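Local coordinates for protein type III effector HopA1 (PDB 4RSX) that is a Pseudomonas syringae effector, delivered by type III secretion and presumably acting inside the host plant cell, present here as its C-terminal alpha/beta portion, at residues A[12-17]-A[218-223]; A[38-43]-A[118-123]; A[91-96]-A[146-151]; A[105-110]-A[140-145]; A[224-229]-A[236-241]. One frame throughout, in Å; residues are numbered along the deposited sequence.

Interaction 1: residues A[12-17]-A[218-223]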
# COMPACT_ATOMS: atom_id res chain seq x y z
N HIS A 12 -0.50 18.42 4.20
CA HIS A 12 -0.54 19.86 3.94
C HIS A 12 0.62 20.33 3.04
O HIS A 12 0.41 21.12 2.12
CB HIS A 12 -0.57 20.65 5.25
CG HIS A 12 -0.78 22.12 5.05
ND1 HIS A 12 -2.03 22.71 5.08
CD2 HIS A 12 0.10 23.12 4.79
CE1 HIS A 12 -1.90 24.01 4.87
NE2 HIS A 12 -0.62 24.28 4.69
N GLU A 13 1.82 19.84 3.30
CA GLU A 13 2.97 20.14 2.43
C GLU A 13 2.71 19.78 0.96
O GLU A 13 2.94 20.59 0.05
CB GLU A 13 4.24 19.44 2.93
CG GLU A 13 5.45 19.65 2.00
CD GLU A 13 5.78 21.13 1.81
OE1 GLU A 13 5.56 21.92 2.75
OE2 GLU A 13 6.26 21.52 0.71
N TRP A 14 2.24 18.55 0.75
CA TRP A 14 1.85 18.04 -0.57
C TRP A 14 0.90 19.04 -1.22
O TRP A 14 1.08 19.44 -2.39
CB TRP A 14 1.16 16.68 -0.38
CG TRP A 14 0.63 16.01 -1.62
CD1 TRP A 14 0.81 16.40 -2.92
CD2 TRP A 14 -0.16 14.80 -1.68
NE1 TRP A 14 0.19 15.52 -3.77
CE2 TRP A 14 -0.41 14.53 -3.04
CE3 TRP A 14 -0.66 13.92 -0.70
CZ2 TRP A 14 -1.16 13.42 -3.46
CZ3 TRP A 14 -1.41 12.82 -1.12
CH2 TRP A 14 -1.66 12.58 -2.49
N ALA A 15 -0.12 19.43 -0.45
CA ALA A 15 -1.15 20.34 -0.91
C ALA A 15 -0.58 21.72 -1.28
O ALA A 15 -1.05 22.34 -2.24
CB ALA A 15 -2.23 20.48 0.16
N LYS A 16 0.41 22.19 -0.53
CA LYS A 16 1.04 23.48 -0.83
C LYS A 16 1.82 23.42 -2.14
O LYS A 16 1.79 24.36 -2.94
CB LYS A 16 1.96 23.95 0.30
CG LYS A 16 1.26 24.19 1.61
CD LYS A 16 0.05 25.13 1.44
CE LYS A 16 0.43 26.61 1.51
NZ LYS A 16 -0.76 27.46 1.86
N GLN A 17 2.51 22.31 -2.37
CA GLN A 17 3.20 22.12 -3.64
C GLN A 17 2.21 22.06 -4.81
O GLN A 17 2.50 22.56 -5.89
CB GLN A 17 4.09 20.87 -3.61
CG GLN A 17 5.07 20.85 -2.45
CD GLN A 17 5.97 19.63 -2.48
OE1 GLN A 17 6.08 18.95 -3.50
NE2 GLN A 17 6.62 19.35 -1.35
N SER A 218 -6.79 8.96 -4.25
CA SER A 218 -7.92 9.42 -3.44
C SER A 218 -7.57 10.70 -2.67
O SER A 218 -8.38 11.64 -2.63
CB SER A 218 -8.43 8.33 -2.48
OG SER A 218 -7.55 8.13 -1.40
N ARG A 219 -6.38 10.74 -2.08
CA ARG A 219 -6.00 11.93 -1.33
C ARG A 219 -5.65 13.06 -2.29
O ARG A 219 -5.83 14.23 -1.96
CB ARG A 219 -4.84 11.66 -0.37
CG ARG A 219 -5.05 10.48 0.59
CD ARG A 219 -6.45 10.46 1.16
NE ARG A 219 -6.53 9.76 2.43
CZ ARG A 219 -6.99 8.52 2.60
NH1 ARG A 219 -7.01 7.99 3.81
NH2 ARG A 219 -7.43 7.81 1.57
N ALA A 220 -5.14 12.72 -3.48
CA ALA A 220 -4.85 13.73 -4.50
C ALA A 220 -6.14 14.49 -4.81
O ALA A 220 -6.13 15.72 -4.99
CB ALA A 220 -4.29 13.09 -5.78
N GLU A 221 -7.24 13.75 -4.85
CA GLU A 221 -8.51 14.32 -5.28
C GLU A 221 -9.16 15.16 -4.18
O GLU A 221 -9.85 16.14 -4.47
CB GLU A 221 -9.43 13.22 -5.87
CG GLU A 221 -8.92 12.81 -7.28
CD GLU A 221 -9.59 11.57 -7.86
OE1 GLU A 221 -9.48 11.35 -9.09
OE2 GLU A 221 -10.23 10.80 -7.10
N VAL A 222 -8.89 14.82 -2.92
CA VAL A 222 -9.26 15.69 -1.81
C VAL A 222 -8.60 17.07 -2.00
O VAL A 222 -9.24 18.12 -1.79
CB VAL A 222 -8.82 15.07 -0.45
CG1 VAL A 222 -8.97 16.08 0.68
CG2 VAL A 222 -9.62 13.81 -0.15
N ILE A 223 -7.33 17.06 -2.39
CA ILE A 223 -6.58 18.30 -2.59
C ILE A 223 -7.17 19.13 -3.73
O ILE A 223 -7.32 20.35 -3.61
CB ILE A 223 -5.09 18.02 -2.86
CG1 ILE A 223 -4.41 17.45 -1.62
CG2 ILE A 223 -4.37 19.31 -3.30
CD1 ILE A 223 -3.01 16.91 -1.89
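With CG of Trp14 anti to the backbone N (chi1 178°), the indole reaches straight from helix 2-19 toward helix 215-228, where Ile223 puts CG1 anti to its carbonyl carbon (chi1 -68°) and extends CD1 over the ring. That methyl sits 3.6 Å from the centroid of the five-membered ring of Trp14, only 12° off the ring normal, a CH-pi contact made squarely over one face. The six-membered end of the indole travels further and wedges against the backbone of the second helix: CH2 of Trp14 approaches Ala220 N to 3.6 Å, CZ3 meets Arg219 CB at 3.7 Å, and CZ2 touches Ala220 CB at 3.9 Å. Ala15, one residue on, lays its CB beside Ile223 CG1 at 4.1 Å. The short segment axes stay 10.5 Å apart, a spacing that the indole spans. Outside the pair, Trp14 NE1 donates to Ile29 O of helix 26-35, while the guanidinium of Arg219 turns away to Pro252 O, Glu206 O and Tyr247. The indole N-H, buried here, is thus satisfied by a third helix, and what joins segments 12-17 and 218-223 is apolar packing and a CH-pi contact, with no hydrogen bond between them.

Interaction 2: residues A[38-43]-A[118-123]; sequences PHSHPM and VQPQYA
Two proline-containing loops meet here, one linking helix 26-35 to helix 45-58, the other leading through a 3-10 turn at 120-122 into helix 123-136. Pro120 is the central piece, its ring fitted against the passing chain of 38-43. CG of Pro120 touches Ser40 CB at 3.8 Å and lies 3.7 Å from His41 O, while CB of Pro120 meets Met43 CB at 4.0 Å. Met43 places CG between its backbone N and carbonyl carbon (chi1 76°) and bends again at chi3, which curls the thioether round the turn until CE packs on Ala123 CB at 3.7 Å. On the outer side the contact becomes polar: a water accepts from Gln121 NE2 at 3.0 Å, but its other leg, to His41 O, is implausibly short, so a bridge between the loops is doubtful. Ala123, just after the N-cap residue Tyr122, also faces Phe51 of helix 45-58. The contact therefore lies between the start of helix 123-136 and the approach to helix 45-58, with Ser40 tied through its backbone to Gly152 in the loop that follows strand 140-146.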
# COMPACT_ATOMS: atom_id res chain seq x y z
N PRO A 38 10.22 5.94 -2.30
CA PRO A 38 11.63 5.61 -2.02
C PRO A 38 12.30 5.12 -3.31
O PRO A 38 11.59 4.70 -4.24
CB PRO A 38 11.51 4.45 -1.02
CG PRO A 38 10.18 3.80 -1.36
CD PRO A 38 9.29 4.98 -1.69
N HIS A 39 13.62 5.16 -3.38
CA HIS A 39 14.26 4.80 -4.65
C HIS A 39 15.44 3.84 -4.54
O HIS A 39 16.49 4.09 -5.13
CB HIS A 39 14.62 6.05 -5.45
CG HIS A 39 13.43 6.83 -5.93
ND1 HIS A 39 12.47 6.28 -6.76
CD2 HIS A 39 13.04 8.11 -5.69
CE1 HIS A 39 11.54 7.19 -7.01
NE2 HIS A 39 11.86 8.30 -6.37
N SER A 40 15.25 2.75 -3.79
CA SER A 40 16.28 1.71 -3.64
C SER A 40 16.70 1.12 -4.98
O SER A 40 15.90 1.02 -5.92
CB SER A 40 15.78 0.57 -2.74
OG SER A 40 15.71 0.96 -1.38
N HIS A 41 17.96 0.72 -5.08
CA HIS A 41 18.43 -0.02 -6.24
C HIS A 41 17.82 -1.41 -6.11
O HIS A 41 17.69 -1.92 -5.00
CB HIS A 41 19.95 -0.07 -6.26
CG HIS A 41 20.53 -0.40 -7.60
ND1 HIS A 41 20.88 -1.69 -7.97
CD2 HIS A 41 20.84 0.39 -8.66
CE1 HIS A 41 21.36 -1.68 -9.20
NE2 HIS A 41 21.35 -0.43 -9.64
N PRO A 42 17.43 -2.02 -7.24
CA PRO A 42 16.74 -3.31 -7.14
C PRO A 42 17.61 -4.39 -6.52
O PRO A 42 18.85 -4.27 -6.52
CB PRO A 42 16.46 -3.68 -8.60
CG PRO A 42 16.57 -2.37 -9.38
CD PRO A 42 17.57 -1.56 -8.63
N MET A 43 16.97 -5.43 -5.99
CA MET A 43 17.67 -6.64 -5.61
C MET A 43 18.31 -7.26 -6.86
O MET A 43 17.93 -6.94 -7.99
CB MET A 43 16.70 -7.63 -4.95
CG MET A 43 15.79 -8.33 -5.94
SD MET A 43 14.56 -9.41 -5.18
CE MET A 43 13.36 -8.19 -4.62
N VAL A 118 10.65 -2.62 3.21
CA VAL A 118 11.92 -3.25 3.56
C VAL A 118 12.91 -3.09 2.42
O VAL A 118 12.53 -2.81 1.28
CB VAL A 118 11.80 -4.76 3.88
CG1 VAL A 118 10.95 -5.00 5.10
CG2 VAL A 118 11.25 -5.54 2.66
N GLN A 119 14.19 -3.26 2.74
CA GLN A 119 15.21 -3.28 1.70
C GLN A 119 14.95 -4.51 0.83
O GLN A 119 14.64 -5.59 1.34
CB GLN A 119 16.61 -3.29 2.32
CG GLN A 119 16.93 -1.99 3.04
CD GLN A 119 18.38 -1.91 3.51
OE1 GLN A 119 18.68 -1.28 4.53
NE2 GLN A 119 19.28 -2.52 2.76
N PRO A 120 15.04 -4.33 -0.50
CA PRO A 120 14.63 -5.29 -1.54
C PRO A 120 15.28 -6.65 -1.36
O PRO A 120 14.71 -7.66 -1.76
CB PRO A 120 15.16 -4.65 -2.83
CG PRO A 120 15.26 -3.19 -2.53
CD PRO A 120 15.65 -3.11 -1.08
N GLN A 121 16.45 -6.66 -0.74
CA GLN A 121 17.14 -7.91 -0.40
C GLN A 121 16.33 -8.73 0.60
O GLN A 121 16.58 -9.93 0.77
CB GLN A 121 18.54 -7.61 0.16
CG GLN A 121 19.51 -6.92 -0.82
CD GLN A 121 19.19 -5.45 -1.07
OE1 GLN A 121 18.49 -4.80 -0.29
NE2 GLN A 121 19.69 -4.92 -2.19
N TYR A 122 15.37 -8.10 1.27
CA TYR A 122 14.52 -8.83 2.21
C TYR A 122 13.10 -9.06 1.73
O TYR A 122 12.27 -9.55 2.48
CB TYR A 122 14.52 -8.13 3.57
CG TYR A 122 15.81 -8.36 4.31
CD1 TYR A 122 16.03 -9.54 5.02
CD2 TYR A 122 16.83 -7.43 4.26
CE1 TYR A 122 17.22 -9.77 5.68
CE2 TYR A 122 18.02 -7.65 4.92
CZ TYR A 122 18.21 -8.82 5.63
OH TYR A 122 19.40 -9.04 6.28
N ALA A 123 12.81 -8.70 0.48
CA ALA A 123 11.44 -8.84 -0.04
C ALA A 123 10.90 -10.26 0.07
O ALA A 123 9.75 -10.46 0.50
CB ALA A 123 11.36 -8.34 -1.47
O HOH W 1 19.19 -2.09 -3.12

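Interaction 3: residues A[91-96]-A[146-151]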
# COMPACT_ATOMS: atom_id res chain seq x y z
N ASP A 91 6.37 -9.70 -18.23
CA ASP A 91 6.14 -8.75 -17.15
C ASP A 91 6.23 -9.37 -15.75
O ASP A 91 6.04 -8.67 -14.76
CB ASP A 91 4.77 -8.11 -17.30
CG ASP A 91 4.70 -7.19 -18.48
OD1 ASP A 91 5.43 -6.17 -18.46
OD2 ASP A 91 3.92 -7.47 -19.41
N ALA A 92 6.54 -10.67 -15.69
CA ALA A 92 6.52 -11.43 -14.44
C ALA A 92 7.36 -10.83 -13.30
O ALA A 92 7.01 -10.98 -12.13
CB ALA A 92 6.93 -12.88 -14.69
N LYS A 93 8.45 -10.15 -13.64
CA LYS A 93 9.30 -9.52 -12.64
C LYS A 93 8.81 -8.12 -12.27
O LYS A 93 9.35 -7.50 -11.34
CB LYS A 93 10.75 -9.44 -13.15
CG LYS A 93 11.45 -10.79 -13.29
CD LYS A 93 12.90 -10.66 -13.78
CE LYS A 93 13.60 -12.02 -13.77
NZ LYS A 93 14.70 -12.16 -14.78
N ARG A 94 7.80 -7.63 -12.97
CA ARG A 94 7.42 -6.22 -12.84
C ARG A 94 6.04 -5.99 -12.23
O ARG A 94 5.82 -5.01 -11.51
CB ARG A 94 7.47 -5.51 -14.20
CG ARG A 94 8.71 -5.81 -15.05
CD ARG A 94 9.74 -4.69 -14.95
NE ARG A 94 9.15 -3.38 -15.24
CZ ARG A 94 9.81 -2.22 -15.16
NH1 ARG A 94 11.09 -2.21 -14.79
NH2 ARG A 94 9.19 -1.08 -15.43
N PHE A 95 5.09 -6.86 -12.55
CA PHE A 95 3.71 -6.63 -12.17
C PHE A 95 3.44 -7.02 -10.71
O PHE A 95 4.31 -7.58 -10.05
CB PHE A 95 2.75 -7.36 -13.12
CG PHE A 95 2.58 -6.66 -14.46
CD1 PHE A 95 3.20 -5.44 -14.71
CD2 PHE A 95 1.78 -7.23 -15.45
CE1 PHE A 95 3.04 -4.79 -15.94
CE2 PHE A 95 1.61 -6.58 -16.68
CZ PHE A 95 2.25 -5.36 -16.93
N PHE A 96 2.24 -6.71 -10.22
CA PHE A 96 1.85 -7.07 -8.86
C PHE A 96 1.37 -8.51 -8.74
O PHE A 96 0.75 -9.05 -9.66
CB PHE A 96 0.72 -6.17 -8.38
CG PHE A 96 1.18 -4.85 -7.85
CD1 PHE A 96 1.67 -4.76 -6.55
CD2 PHE A 96 1.10 -3.71 -8.63
CE1 PHE A 96 2.09 -3.54 -6.05
CE2 PHE A 96 1.52 -2.49 -8.14
CZ PHE A 96 2.02 -2.40 -6.85
N ILE A 146 4.69 -6.17 -5.14
CA ILE A 146 5.14 -5.79 -6.48
C ILE A 146 6.22 -6.79 -6.95
O ILE A 146 6.93 -7.37 -6.12
CB ILE A 146 5.73 -4.37 -6.46
CG1 ILE A 146 5.97 -3.82 -7.86
CG2 ILE A 146 7.04 -4.34 -5.72
CD1 ILE A 146 4.75 -3.74 -8.72
N GLY A 147 6.31 -7.00 -8.26
CA GLY A 147 7.37 -7.83 -8.82
C GLY A 147 8.76 -7.41 -8.36
O GLY A 147 9.01 -6.22 -8.13
N PRO A 148 9.68 -8.39 -8.25
CA PRO A 148 11.02 -8.21 -7.67
C PRO A 148 11.89 -7.17 -8.37
O PRO A 148 12.77 -6.58 -7.72
CB PRO A 148 11.66 -9.60 -7.82
CG PRO A 148 10.87 -10.28 -8.91
CD PRO A 148 9.47 -9.77 -8.72
N ALA A 149 11.68 -6.93 -9.65
CA ALA A 149 12.49 -5.92 -10.33
C ALA A 149 12.16 -4.51 -9.83
O ALA A 149 12.98 -3.61 -9.93
CB ALA A 149 12.33 -6.01 -11.84
N CYS A 150 10.96 -4.33 -9.27
CA CYS A 150 10.50 -2.99 -8.86
C CYS A 150 10.38 -2.82 -7.35
O CYS A 150 10.09 -1.73 -6.87
CB CYS A 150 9.14 -2.66 -9.50
SG CYS A 150 9.15 -2.59 -11.30
N HIS A 151 10.59 -3.90 -6.60
CA HIS A 151 10.47 -3.81 -5.15
C HIS A 151 11.48 -2.80 -4.60
O HIS A 151 12.68 -2.91 -4.88
CB HIS A 151 10.68 -5.16 -4.50
CG HIS A 151 9.99 -5.31 -3.19
ND1 HIS A 151 9.01 -6.26 -2.96
CD2 HIS A 151 10.12 -4.62 -2.02
CE1 HIS A 151 8.58 -6.15 -1.71
NE2 HIS A 151 9.24 -5.17 -1.13
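Ile146 CD1 stands over the face of the Phe96 ring, 3.4 Å from its centroid and 9° off the normal; the same methyl also meets Arg94 O at 3.2 Å. Both residues of the ring contact belong to an antiparallel non-hydrogen-bonded pair and send their side chains to the same face of the sheet; CG1 of Ile146 is anti to its backbone N (chi1 -169°), and the further turn at chi2 carries CD1 across to the aromatic ring. Farther along, the guanidinium of Arg94, brought back by bends at chi2 and chi3, lies with one face against Cys150 SG, which is 3.9 Å from Arg94 CZ and centred above the plane.

The backbone sets these groups in place. Ala149 N donates to Lys93 O over 2.9 Å, in the carbonyl plane, and Gly147 N makes a weaker bond to Phe95 O. Gly147 CA also approaches Lys93 O at 3.2 Å in a CA-H...O contact, a closeness that a residue without a side chain permits. Beside it Ala149 CB packs on Lys93 CB at 4.0 Å. In the next shell, Lys93 NZ pairs with Glu49, Pro148 rests on Phe51 of helix 45-58, and Lys144 makes a cation-pi contact with Phe96. An N-H and a C-H donor meeting at Lys93 O thus fix the turn after strand 140-146 against loop 91-96, flanked by the CH-pi contact and a guanidinium with sulfur over one face.

Interaction 4: residues A[105-110]-A[140-145]; sequences RREDKN and ITHGKV
The direct polar link is made by Arg105, whose NH1 donates to Ile140 O at 2.7 Å; the oxygen lies in the guanidinium plane and the donor nearly along the C=O axis. A side chain extended from CG to NE (chi2 170°, chi3 -179°) carries the group to the start of strand 140-146, and the same NH1 also bonds Ile134 O of helix 123-136. Thr141 OG1 and His142 ND1 share a hydrogen bond of 2.8 Å. Solvent supplies a second link, a water accepting from Arg105 N and donating to Thr141 O at 2.7 Å. Van der Waals contact comes from Thr141, whose CG2 lies 3.6 Å from Arg106 O, and from Glu107 CG, 3.9 Å from Thr141 OG1. Glu107 also brings OE2 to 3.5 Å from His142 CE1, its carboxylate plane only 7° from that of the imidazole, while His142 stacks on Tyr161. The arrangement is that of a loop connecting strands 96-101 and 111-116, laid across the start of an interior strand of the seven-stranded antiparallel sheet.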
# COMPACT_ATOMS: atom_id res chain seq x y z
N ARG A 105 -12.14 -14.22 1.87
CA ARG A 105 -12.71 -13.47 2.98
C ARG A 105 -13.39 -12.20 2.46
O ARG A 105 -12.78 -11.46 1.69
CB ARG A 105 -11.62 -13.14 4.00
CG ARG A 105 -10.90 -14.40 4.51
CD ARG A 105 -9.67 -14.08 5.33
NE ARG A 105 -9.00 -15.31 5.78
CZ ARG A 105 -7.70 -15.42 6.04
NH1 ARG A 105 -6.91 -14.36 5.92
NH2 ARG A 105 -7.21 -16.59 6.43
N ARG A 106 -14.64 -11.97 2.85
CA ARG A 106 -15.38 -10.77 2.42
C ARG A 106 -14.64 -9.51 2.88
O ARG A 106 -14.11 -9.47 4.00
CB ARG A 106 -16.82 -10.79 2.97
CG ARG A 106 -17.67 -9.55 2.65
CD ARG A 106 -18.96 -9.48 3.50
NE ARG A 106 -19.49 -8.11 3.62
CZ ARG A 106 -19.44 -7.35 4.73
NH1 ARG A 106 -18.89 -7.82 5.85
NH2 ARG A 106 -19.95 -6.12 4.73
N GLU A 107 -14.60 -8.49 2.02
CA GLU A 107 -13.98 -7.21 2.37
C GLU A 107 -15.00 -6.25 2.96
O GLU A 107 -16.10 -6.10 2.41
CB GLU A 107 -13.38 -6.53 1.13
CG GLU A 107 -12.21 -7.27 0.47
CD GLU A 107 -11.73 -6.56 -0.81
OE1 GLU A 107 -12.24 -5.46 -1.10
OE2 GLU A 107 -10.85 -7.10 -1.53
N ASP A 108 -14.66 -5.58 4.06
CA ASP A 108 -15.50 -4.47 4.52
C ASP A 108 -15.44 -3.35 3.48
O ASP A 108 -14.43 -3.21 2.76
CB ASP A 108 -14.99 -3.90 5.84
CG ASP A 108 -15.12 -4.87 7.00
OD1 ASP A 108 -15.89 -5.85 6.90
OD2 ASP A 108 -14.44 -4.63 8.03
N LYS A 109 -16.48 -2.54 3.42
CA LYS A 109 -16.45 -1.37 2.55
C LYS A 109 -15.40 -0.37 3.02
O LYS A 109 -14.89 0.40 2.22
CB LYS A 109 -17.83 -0.72 2.51
CG LYS A 109 -18.94 -1.73 2.24
CD LYS A 109 -19.71 -1.42 0.97
CE LYS A 109 -21.17 -1.04 1.28
NZ LYS A 109 -21.92 -2.11 2.02
N ASN A 110 -15.10 -0.37 4.31
CA ASN A 110 -14.02 0.45 4.85
C ASN A 110 -12.87 -0.41 5.34
O ASN A 110 -13.01 -1.13 6.32
CB ASN A 110 -14.52 1.28 6.02
CG ASN A 110 -15.68 2.16 5.66
OD1 ASN A 110 -15.80 2.62 4.52
ND2 ASN A 110 -16.55 2.39 6.63
N ILE A 140 -7.24 -10.16 7.87
CA ILE A 140 -6.59 -9.79 6.62
C ILE A 140 -7.26 -10.49 5.43
O ILE A 140 -7.27 -11.72 5.35
CB ILE A 140 -5.10 -10.15 6.64
CG1 ILE A 140 -4.44 -9.57 7.89
CG2 ILE A 140 -4.40 -9.59 5.42
CD1 ILE A 140 -2.96 -9.90 7.99
N THR A 141 -7.81 -9.72 4.51
CA THR A 141 -8.48 -10.31 3.36
C THR A 141 -7.49 -10.75 2.29
O THR A 141 -7.73 -11.76 1.61
CB THR A 141 -9.51 -9.37 2.74
OG1 THR A 141 -8.85 -8.21 2.23
CG2 THR A 141 -10.55 -8.96 3.77
N HIS A 142 -6.40 -10.00 2.12
CA HIS A 142 -5.33 -10.35 1.18
C HIS A 142 -4.14 -9.43 1.30
O HIS A 142 -4.19 -8.41 2.00
CB HIS A 142 -5.81 -10.29 -0.27
CG HIS A 142 -6.25 -8.93 -0.71
ND1 HIS A 142 -7.29 -8.24 -0.10
CD2 HIS A 142 -5.82 -8.13 -1.72
CE1 HIS A 142 -7.47 -7.09 -0.72
NE2 HIS A 142 -6.59 -6.99 -1.70
N GLY A 143 -3.07 -9.79 0.60
CA GLY A 143 -1.90 -8.93 0.54
C GLY A 143 -1.50 -8.74 -0.90
O GLY A 143 -1.98 -9.47 -1.77
N LYS A 144 -0.65 -7.77 -1.17
CA LYS A 144 -0.04 -7.72 -2.50
C LYS A 144 1.42 -7.34 -2.42
O LYS A 144 1.84 -6.57 -1.55
CB LYS A 144 -0.82 -6.80 -3.47
CG LYS A 144 -0.37 -5.35 -3.45
CD LYS A 144 -1.16 -4.43 -4.42
CE LYS A 144 -0.79 -2.95 -4.11
NZ LYS A 144 -1.52 -1.91 -4.94
N VAL A 145 2.21 -7.91 -3.33
CA VAL A 145 3.61 -7.53 -3.46
C VAL A 145 3.92 -7.23 -4.92
O VAL A 145 3.43 -7.92 -5.82
CB VAL A 145 4.56 -8.63 -2.89
CG1 VAL A 145 4.39 -8.74 -1.38
CG2 VAL A 145 4.26 -9.98 -3.54
O HOH W 2 -9.82 -12.96 0.45

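Interaction 5: residues A[224-229]-A[236-241]; sequences SDALRM and ARLKLS
Ala226 and Ser241 form the close-packed part: CB of Ala226 reaches Leu238 CD2 at 3.8 Å and Ser241 CB at 3.9 Å, and Asp225 CB lies 3.3 Å from Ser241 OG. That hydroxyl, anti to its backbone N (chi1 176°), is turned back toward helix 215-228 and probably bonds Val222 O. Small residues let the two backbones come near, the CA atoms of Ala226 and Arg237 being 4.9 Å apart. The unit is a pair of consecutive helices, 215-228 and 234-245, joined by a short connection and steeply crossed, their short segments meeting at 129° with axes 8.3 Å apart. Toward the turn the contact becomes more polar. Arg237 runs alongside Met229, its CD 3.6 Å from Met229 CB, and bends at chi3 so that NH2 donates to Ala226 O at 3.1 Å, tilted out of the carbonyl plane, while NE bonds Met232 O in the turn. Looser are a water held weakly near NH2 and, on the more exposed flank, Met229 SD, 4.4 Å from Leu240 CB.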
# COMPACT_ATOMS: atom_id res chain seq x y z
N SER A 224 -7.49 18.47 -4.85
CA SER A 224 -8.14 19.14 -5.98
C SER A 224 -9.39 19.87 -5.53
O SER A 224 -9.62 21.03 -5.89
CB SER A 224 -8.55 18.13 -7.05
OG SER A 224 -7.42 17.51 -7.60
N ASP A 225 -10.22 19.18 -4.75
CA ASP A 225 -11.43 19.79 -4.23
C ASP A 225 -11.13 21.04 -3.41
O ASP A 225 -11.72 22.09 -3.63
CB ASP A 225 -12.23 18.79 -3.39
CG ASP A 225 -12.86 17.69 -4.22
OD1 ASP A 225 -13.00 17.88 -5.46
OD2 ASP A 225 -13.22 16.64 -3.64
N ALA A 226 -10.19 20.92 -2.46
CA ALA A 226 -9.82 22.06 -1.63
C ALA A 226 -9.40 23.25 -2.49
O ALA A 226 -9.80 24.38 -2.22
CB ALA A 226 -8.69 21.67 -0.67
N LEU A 227 -8.63 22.98 -3.54
CA LEU A 227 -8.19 24.03 -4.47
C LEU A 227 -9.36 24.70 -5.20
O LEU A 227 -9.28 25.86 -5.59
CB LEU A 227 -7.21 23.45 -5.50
CG LEU A 227 -5.86 23.04 -4.93
CD1 LEU A 227 -5.00 22.30 -5.96
CD2 LEU A 227 -5.13 24.27 -4.39
N ARG A 228 -10.44 23.95 -5.38
CA ARG A 228 -11.60 24.43 -6.14
C ARG A 228 -12.52 25.26 -5.24
O ARG A 228 -13.26 26.11 -5.73
CB ARG A 228 -12.36 23.24 -6.76
CG ARG A 228 -13.61 23.61 -7.56
CD ARG A 228 -14.41 22.36 -7.96
NE ARG A 228 -13.55 21.31 -8.50
CZ ARG A 228 -13.52 20.05 -8.08
NH1 ARG A 228 -14.34 19.65 -7.10
NH2 ARG A 228 -12.68 19.18 -8.64
N MET A 229 -12.46 25.03 -3.93
CA MET A 229 -13.25 25.83 -2.99
C MET A 229 -12.70 27.25 -2.89
O MET A 229 -11.56 27.52 -3.28
CB MET A 229 -13.27 25.18 -1.60
CG MET A 229 -13.89 23.77 -1.54
SD MET A 229 -13.72 23.06 0.13
CE MET A 229 -14.59 21.48 -0.06
N ALA A 236 -8.23 25.60 6.07
CA ALA A 236 -9.62 25.24 6.35
C ALA A 236 -10.27 24.51 5.16
O ALA A 236 -11.10 23.61 5.36
CB ALA A 236 -10.43 26.48 6.73
N ARG A 237 -9.92 24.88 3.94
CA ARG A 237 -10.47 24.21 2.76
C ARG A 237 -10.03 22.74 2.68
O ARG A 237 -10.84 21.86 2.45
CB ARG A 237 -10.14 24.98 1.47
CG ARG A 237 -10.95 26.28 1.28
CD ARG A 237 -10.62 26.98 -0.04
NE ARG A 237 -9.46 27.87 0.06
CZ ARG A 237 -8.48 27.94 -0.84
NH1 ARG A 237 -7.47 28.78 -0.67
NH2 ARG A 237 -8.50 27.16 -1.91
N LEU A 238 -8.74 22.48 2.94
CA LEU A 238 -8.23 21.12 3.05
C LEU A 238 -8.99 20.27 4.07
O LEU A 238 -9.44 19.17 3.76
CB LEU A 238 -6.76 21.15 3.44
CG LEU A 238 -5.81 21.42 2.28
CD1 LEU A 238 -4.40 21.72 2.78
CD2 LEU A 238 -5.81 20.23 1.34
N LYS A 239 -9.11 20.80 5.29
CA LYS A 239 -9.84 20.11 6.34
C LYS A 239 -11.30 19.90 5.97
O LYS A 239 -11.86 18.84 6.23
CB LYS A 239 -9.73 20.90 7.65
CG LYS A 239 -8.31 20.93 8.20
CD LYS A 239 -8.28 21.44 9.64
CE LYS A 239 -6.87 21.36 10.22
NZ LYS A 239 -6.52 19.99 10.67
N LEU A 240 -11.91 20.91 5.35
CA LEU A 240 -13.29 20.78 4.90
C LEU A 240 -13.40 19.75 3.78
O LEU A 240 -14.31 18.94 3.77
CB LEU A 240 -13.82 22.11 4.39
CG LEU A 240 -15.25 22.50 4.74
CD1 LEU A 240 -16.24 21.47 4.20
CD2 LEU A 240 -15.40 22.68 6.25
N SER A 241 -12.46 19.79 2.84
CA SER A 241 -12.44 18.81 1.75
C SER A 241 -12.22 17.39 2.27
O SER A 241 -12.83 16.44 1.74
CB SER A 241 -11.38 19.18 0.72
OG SER A 241 -11.29 18.18 -0.29
O HOH W 3 -6.95 28.23 -4.81

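Interactions 1 and 5 share helix 215-228 and meet through Leu238 and the Val222-Ser241 pair, forming one helical cluster. Interaction 1 is its buried, apolar side, and interaction 5 adds polar bonds toward a surface turn. Interactions 2 and 3, centres 12 Å apart, are partly buried loop contacts on one side of the chain's centre; Met43 touches Pro148 and Ala123 touches His151. Interactions 3 and 4 use opposite ends of strand 140-146, joined by Phe96 on Lys144. Chemistry follows place: a CH-pi contact alone in interaction 1, one combined with backbone bonds in interaction 3, a proline ring in interaction 2, and arginine-to-carbonyl bonds in interactions 4 and 5; water lies at the margins of interactions 2, 4 and 5.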